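Arginase (RocF) (Helicobacter pylori, PDB 4G3H) probably catalyses the hydrolysis of L-arginine to L-ornithine and urea, as a member of the arginase family that binds two manganese ions per subunit. Local coordinates at residues Lys108-Leu113 with Val226-Leu231; Lys218-Leu223 with Glu268-Arg273. All blocks are in the same frame, centred on the assembly; numbering follows the deposited sequence.

How the interactions relate
After three earlier strands of the sheet, the chain reaches strand 110-115, which carries Lys108-Leu113, and then adds strands 179-182 and 202-203 on its far side before helix 212-223. Interaction 1 closes that excursion when Val226-Leu231 returns beside 108-113. Helix 212-223, home of Lys218-Leu223, lies inside this long loop, while its partner Glu268-Arg273 comes only after strand 228-234 and helix 256-269, so interaction 2 crosses interaction 1. The two touch directly: Ile229 meets Phe270 and Arg273, and Arg273 NH1 also reaches Val226 O. Together they tie two central strands to two helices lying over one face of the sheet.

Interaction 1: residues Lys108-Leu113 with Val226-Leu231; sequences KKIGIL and VDIIYL
Asp227 reaches across to the start of Lys108-Leu113, where its OD2 accepts the Lys109 N-H at 2.9 Å in an almost straight bond on the anti side of the carboxylate. Lys109 O answers with two bonds, taking Asp227 N at 2.8 Å and, more distantly, Ile228 N at 3.3 Å. Beyond this fork the ladder is regular and parallel: Gly111 N gives to Ile228 O, Tyr230 N to Gly111 O, and Leu113 N to Tyr230 O, with CA-H...O contacts between them.

Apolar contacts flank the ladder. On one face Ile110 and Ile228 lie side by side, pointing the same way; chi1 of 59° swings the end of the Ile228 side chain nearer to Ile110, and their CG1 atoms meet at 3.8 Å. On the other face Leu113 CD1 bears on both Ile229 CG2 and Leu231 CD1, each at 3.8 Å.

These are central strands of the arginase parallel alpha/beta sheet, and both lead on to manganese ligands, Asp116 and Asp234. Strands 179-182 and 274-280 continue the sheet outward; helix 94-104 packs on the Ile110, Ile228 and Tyr230 face, helix 212-223 on that of Leu113 and Ile229.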
loop_
_atom_site.group_PDB
_atom_site.type_symbol
_atom_site.label_atom_id
_atom_site.label_comp_id
_atom_site.label_asym_id
_atom_site.label_seq_id
_atom_site.Cartn_x
_atom_site.Cartn_y
_atom_site.Cartn_z
ATOM N N LYS A 108 -7.100 11.201 -14.609
ATOM C CA LYS A 108 -6.184 10.173 -15.082
ATOM C C LYS A 108 -6.685 8.771 -14.768
ATOM O O LYS A 108 -7.342 8.554 -13.752
ATOM C CB LYS A 108 -4.807 10.367 -14.442
ATOM C CG LYS A 108 -4.149 11.695 -14.757
ATOM C CD LYS A 108 -3.852 11.820 -16.242
ATOM C CE LYS A 108 -3.222 13.162 -16.572
ATOM N NZ LYS A 108 -2.934 13.287 -18.027
ATOM N N LYS A 109 -6.383 7.827 -15.652
ATOM C CA LYS A 109 -6.759 6.435 -15.435
ATOM C C LYS A 109 -5.615 5.869 -14.591
ATOM O O LYS A 109 -4.447 5.940 -14.984
ATOM C CB LYS A 109 -6.871 5.684 -16.766
ATOM C CG LYS A 109 -7.324 4.239 -16.609
ATOM C CD LYS A 109 -7.533 3.562 -17.956
ATOM C CE LYS A 109 -7.906 2.088 -17.796
ATOM N NZ LYS A 109 -9.195 1.883 -17.079
ATOM N N ILE A 110 -5.953 5.312 -13.433
ATOM C CA ILE A 110 -4.947 4.797 -12.515
ATOM C C ILE A 110 -4.861 3.285 -12.402
ATOM O O ILE A 110 -5.875 2.598 -12.278
ATOM C CB ILE A 110 -5.182 5.371 -11.096
ATOM C CG1 ILE A 110 -5.161 6.899 -11.153
ATOM C CG2 ILE A 110 -4.122 4.859 -10.127
ATOM C CD1 ILE A 110 -5.669 7.567 -9.891
ATOM N N GLY A 111 -3.633 2.777 -12.445
ATOM C CA GLY A 111 -3.412 1.351 -12.310
ATOM C C GLY A 111 -2.844 1.109 -10.926
ATOM O O GLY A 111 -2.174 1.987 -10.372
ATOM N N ILE A 112 -3.097 -0.071 -10.365
ATOM C CA ILE A 112 -2.609 -0.405 -9.030
ATOM C C ILE A 112 -1.824 -1.716 -8.990
ATOM O O ILE A 112 -2.310 -2.749 -9.427
ATOM C CB ILE A 112 -3.781 -0.537 -8.027
ATOM C CG1 ILE A 112 -4.626 0.736 -8.031
ATOM C CG2 ILE A 112 -3.245 -0.791 -6.625
ATOM C CD1 ILE A 112 -5.896 0.616 -7.214
ATOM N N LEU A 113 -0.604 -1.664 -8.470
ATOM C CA LEU A 113 0.219 -2.863 -8.328
ATOM C C LEU A 113 0.114 -3.113 -6.838
ATOM O O LEU A 113 0.591 -2.307 -6.036
ATOM C CB LEU A 113 1.670 -2.587 -8.735
ATOM C CG LEU A 113 1.872 -2.240 -10.216
ATOM C CD1 LEU A 113 3.308 -1.804 -10.468
ATOM C CD2 LEU A 113 1.509 -3.447 -11.082
ATOM N N VAL A 226 -3.592 2.554 -18.715
ATOM C CA VAL A 226 -3.556 3.501 -17.594
ATOM C C VAL A 226 -2.532 4.606 -17.804
ATOM O O VAL A 226 -1.523 4.402 -18.473
ATOM C CB VAL A 226 -3.257 2.794 -16.239
ATOM C CG1 VAL A 226 -4.219 1.621 -16.043
ATOM C CG2 VAL A 226 -1.805 2.335 -16.190
ATOM N N ASP A 227 -2.798 5.772 -17.219
ATOM C CA ASP A 227 -1.907 6.923 -17.343
ATOM C C ASP A 227 -0.852 6.963 -16.251
ATOM O O ASP A 227 0.270 7.404 -16.484
ATOM C CB ASP A 227 -2.707 8.227 -17.295
ATOM C CG ASP A 227 -3.733 8.322 -18.401
ATOM O OD1 ASP A 227 -3.329 8.239 -19.583
ATOM O OD2 ASP A 227 -4.935 8.481 -18.086
ATOM N N ILE A 228 -1.224 6.537 -15.048
ATOM C CA ILE A 228 -0.285 6.533 -13.937
ATOM C C ILE A 228 -0.507 5.318 -13.051
ATOM O O ILE A 228 -1.605 4.768 -12.986
ATOM C CB ILE A 228 -0.386 7.814 -13.085
ATOM C CG1 ILE A 228 -1.792 7.952 -12.522
ATOM C CG2 ILE A 228 0.007 9.028 -13.917
ATOM C CD1 ILE A 228 -1.931 9.117 -11.583
ATOM N N ILE A 229 0.550 4.918 -12.359
ATOM C CA ILE A 229 0.505 3.736 -11.528
ATOM C C ILE A 229 0.879 3.994 -10.074
ATOM O O ILE A 229 1.746 4.821 -9.771
ATOM C CB ILE A 229 1.440 2.668 -12.129
ATOM C CG1 ILE A 229 1.017 2.383 -13.573
ATOM C CG2 ILE A 229 1.403 1.394 -11.302
ATOM C CD1 ILE A 229 1.929 1.411 -14.307
ATOM N N TYR A 230 0.196 3.279 -9.184
ATOM C CA TYR A 230 0.422 3.358 -7.746
ATOM C C TYR A 230 0.847 1.957 -7.288
ATOM O O TYR A 230 0.137 0.978 -7.543
ATOM C CB TYR A 230 -0.880 3.763 -7.039
ATOM C CG TYR A 230 -0.791 3.870 -5.528
ATOM C CD1 TYR A 230 -0.440 5.073 -4.907
ATOM C CD2 TYR A 230 -1.062 2.764 -4.716
ATOM C CE1 TYR A 230 -0.361 5.170 -3.506
ATOM C CE2 TYR A 230 -0.983 2.848 -3.321
ATOM C CZ TYR A 230 -0.633 4.051 -2.723
ATOM O OH TYR A 230 -0.553 4.122 -1.349
ATOM N N LEU A 231 2.006 1.849 -6.641
ATOM C CA LEU A 231 2.456 0.544 -6.149
ATOM C C LEU A 231 2.311 0.458 -4.630
ATOM O O LEU A 231 2.828 1.301 -3.888
ATOM C CB LEU A 231 3.915 0.258 -6.538
ATOM C CG LEU A 231 4.305 -1.205 -6.239
ATOM C CD1 LEU A 231 5.315 -1.701 -7.261
ATOM C CD2 LEU A 231 4.852 -1.339 -4.814
#

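Interaction 2: residues Lys218-Leu223 with Glu268-Arg273; sequences KTKESL and ESFKDR
Phe270 points its ring into the side of helix 212-223 and meets three of its residues, Thr219, Lys220 and Leu223. The nearest is Thr219, whose methyl CG2 comes obliquely to Phe270 CZ at 3.5 Å and lies almost as close to CE2. Lys220 adds the start of its chain, CG resting 3.8 Å from Phe270 CZ. Leu223 CD2 comes obliquely to CE1 of Phe270 at 4.3 Å.

Lys220 can be followed outward. Its CB points across the line to the partner segment, and chi1 of -68° sets CG anti to the carbonyl carbon, where it reaches the ring. From there the chain runs extended past Phe270, and CE arrives beside Ser269, 3.9 Å from its CB and about as far from OG. NZ, the tip, ends one bond further on, a little farther from that serine than CE is. The hydroxyl of Ser269 is itself bonded to Leu265 O, one turn back in helix 256-269.

Both helices are crossover helices of the parallel alpha/beta fold: helix 212-223 leads into strand 228-234, while helix 256-269 leads from that strand to 274-280. Their ends come together over the sheet, with Phe270 resting on Leu113 and Ile229 as well.

Beyond the ring the contact turns polar. Arg273 bends at chi3 (-68°) and brings NH1 to Leu223 O at 2.8 Å, a bond well off straight, with the oxygen 27° out of the guanidinium plane. The same nitrogen also binds Val226 O. NH2 of Arg273 works through a water, which accepts from it at 2.7 Å and donates to Lys220 O at 2.9 Å.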
loop_
_atom_site.group_PDB
_atom_site.type_symbol
_atom_site.label_atom_id
_atom_site.label_comp_id
_atom_site.label_asym_id
_atom_site.label_seq_id
_atom_site.Cartn_x
_atom_site.Cartn_y
_atom_site.Cartn_z
ATOM N N LYS A 218 2.203 -9.966 -18.630
ATOM C CA LYS A 218 0.748 -9.972 -18.532
ATOM C C LYS A 218 0.284 -8.757 -17.728
ATOM O O LYS A 218 -0.841 -8.283 -17.903
ATOM C CB LYS A 218 0.253 -11.255 -17.861
ATOM C CG LYS A 218 0.427 -12.526 -18.687
ATOM C CD LYS A 218 -0.164 -13.725 -17.951
ATOM C CE LYS A 218 0.146 -15.047 -18.650
ATOM N NZ LYS A 218 -0.314 -16.238 -17.861
ATOM N N THR A 219 1.152 -8.261 -16.844
ATOM C CA THR A 219 0.822 -7.085 -16.035
ATOM C C THR A 219 0.773 -5.859 -16.947
ATOM O O THR A 219 -0.110 -5.009 -16.806
ATOM C CB THR A 219 1.864 -6.845 -14.915
ATOM O OG1 THR A 219 1.808 -7.925 -13.974
ATOM C CG2 THR A 219 1.574 -5.535 -14.186
ATOM N N LYS A 220 1.721 -5.782 -17.882
ATOM C CA LYS A 220 1.788 -4.677 -18.843
ATOM C C LYS A 220 0.520 -4.646 -19.678
ATOM O O LYS A 220 -0.044 -3.585 -19.941
ATOM C CB LYS A 220 2.978 -4.851 -19.782
ATOM C CG LYS A 220 4.330 -4.691 -19.131
ATOM C CD LYS A 220 5.426 -5.003 -20.127
ATOM C CE LYS A 220 6.801 -4.701 -19.564
ATOM N NZ LYS A 220 7.874 -5.147 -20.503
ATOM N N GLU A 221 0.082 -5.826 -20.100
ATOM C CA GLU A 221 -1.121 -5.960 -20.906
ATOM C C GLU A 221 -2.316 -5.372 -20.171
ATOM O O GLU A 221 -3.059 -4.571 -20.732
ATOM C CB GLU A 221 -1.358 -7.435 -21.238
ATOM C CG GLU A 221 -0.239 -8.033 -22.082
ATOM C CD GLU A 221 -0.370 -9.534 -22.299
ATOM O OE1 GLU A 221 0.461 -10.093 -23.049
ATOM O OE2 GLU A 221 -1.291 -10.156 -21.724
ATOM N N SER A 222 -2.482 -5.758 -18.909
ATOM C CA SER A 222 -3.588 -5.266 -18.089
ATOM C C SER A 222 -3.518 -3.763 -17.838
ATOM O O SER A 222 -4.543 -3.103 -17.669
ATOM C CB SER A 222 -3.603 -5.976 -16.732
ATOM O OG SER A 222 -3.877 -7.361 -16.860
ATOM N N LEU A 223 -2.303 -3.226 -17.823
ATOM C CA LEU A 223 -2.083 -1.814 -17.537
ATOM C C LEU A 223 -1.730 -0.941 -18.736
ATOM O O LEU A 223 -1.420 0.239 -18.577
ATOM C CB LEU A 223 -0.977 -1.694 -16.482
ATOM C CG LEU A 223 -1.408 -1.445 -15.035
ATOM C CD1 LEU A 223 -2.589 -2.333 -14.666
ATOM C CD2 LEU A 223 -0.223 -1.679 -14.115
ATOM N N GLU A 268 11.300 -1.196 -12.960
ATOM C CA GLU A 268 11.933 -0.867 -14.226
ATOM C C GLU A 268 10.907 -0.880 -15.363
ATOM O O GLU A 268 10.925 -0.011 -16.232
ATOM C CB GLU A 268 13.057 -1.862 -14.514
ATOM C CG GLU A 268 14.091 -1.369 -15.510
ATOM C CD GLU A 268 14.784 -0.101 -15.050
ATOM O OE1 GLU A 268 15.230 -0.053 -13.882
ATOM O OE2 GLU A 268 14.888 0.843 -15.862
ATOM N N SER A 269 10.007 -1.858 -15.348
ATOM C CA SER A 269 8.992 -1.969 -16.389
ATOM C C SER A 269 7.973 -0.837 -16.385
ATOM O O SER A 269 7.403 -0.517 -17.425
ATOM C CB SER A 269 8.247 -3.295 -16.262
ATOM O OG SER A 269 9.138 -4.388 -16.369
ATOM N N PHE A 270 7.736 -0.233 -15.224
ATOM C CA PHE A 270 6.757 0.849 -15.127
ATOM C C PHE A 270 7.354 2.151 -14.608
ATOM O O PHE A 270 6.633 3.020 -14.128
ATOM C CB PHE A 270 5.596 0.417 -14.224
ATOM C CG PHE A 270 4.847 -0.784 -14.739
ATOM C CD1 PHE A 270 4.077 -0.695 -15.898
ATOM C CD2 PHE A 270 4.954 -2.015 -14.091
ATOM C CE1 PHE A 270 3.429 -1.814 -16.412
ATOM C CE2 PHE A 270 4.313 -3.142 -14.590
ATOM C CZ PHE A 270 3.546 -3.043 -15.759
ATOM N N LYS A 271 8.669 2.288 -14.729
ATOM C CA LYS A 271 9.380 3.477 -14.261
ATOM C C LYS A 271 8.729 4.811 -14.654
ATOM O O LYS A 271 8.631 5.723 -13.834
ATOM C CB LYS A 271 10.823 3.451 -14.775
ATOM C CG LYS A 271 11.676 4.620 -14.303
ATOM C CD LYS A 271 12.101 4.474 -12.847
ATOM C CE LYS A 271 13.334 3.587 -12.706
ATOM N NZ LYS A 271 13.126 2.196 -13.192
ATOM N N ASP A 272 8.282 4.915 -15.901
ATOM C CA ASP A 272 7.674 6.143 -16.411
ATOM C C ASP A 272 6.322 6.541 -15.835
ATOM O O ASP A 272 6.067 7.725 -15.613
ATOM C CB ASP A 272 7.553 6.072 -17.933
ATOM C CG ASP A 272 8.834 6.463 -18.638
ATOM O OD1 ASP A 272 9.884 5.852 -18.352
ATOM O OD2 ASP A 272 8.790 7.384 -19.481
ATOM N N ARG A 273 5.450 5.570 -15.593
ATOM C CA ARG A 273 4.124 5.889 -15.075
ATOM C C ARG A 273 3.937 5.705 -13.565
ATOM O O ARG A 273 2.897 6.076 -13.023
ATOM C CB ARG A 273 3.070 5.078 -15.834
ATOM C CG ARG A 273 2.942 5.451 -17.311
ATOM C CD ARG A 273 1.940 4.549 -18.031
ATOM N NE ARG A 273 2.431 3.174 -18.142
ATOM C CZ ARG A 273 1.705 2.149 -18.580
ATOM N NH1 ARG A 273 0.442 2.326 -18.954
ATOM N NH2 ARG A 273 2.243 0.939 -18.645
HETATM O O HOH W 1 1.528 -1.151 -20.121
#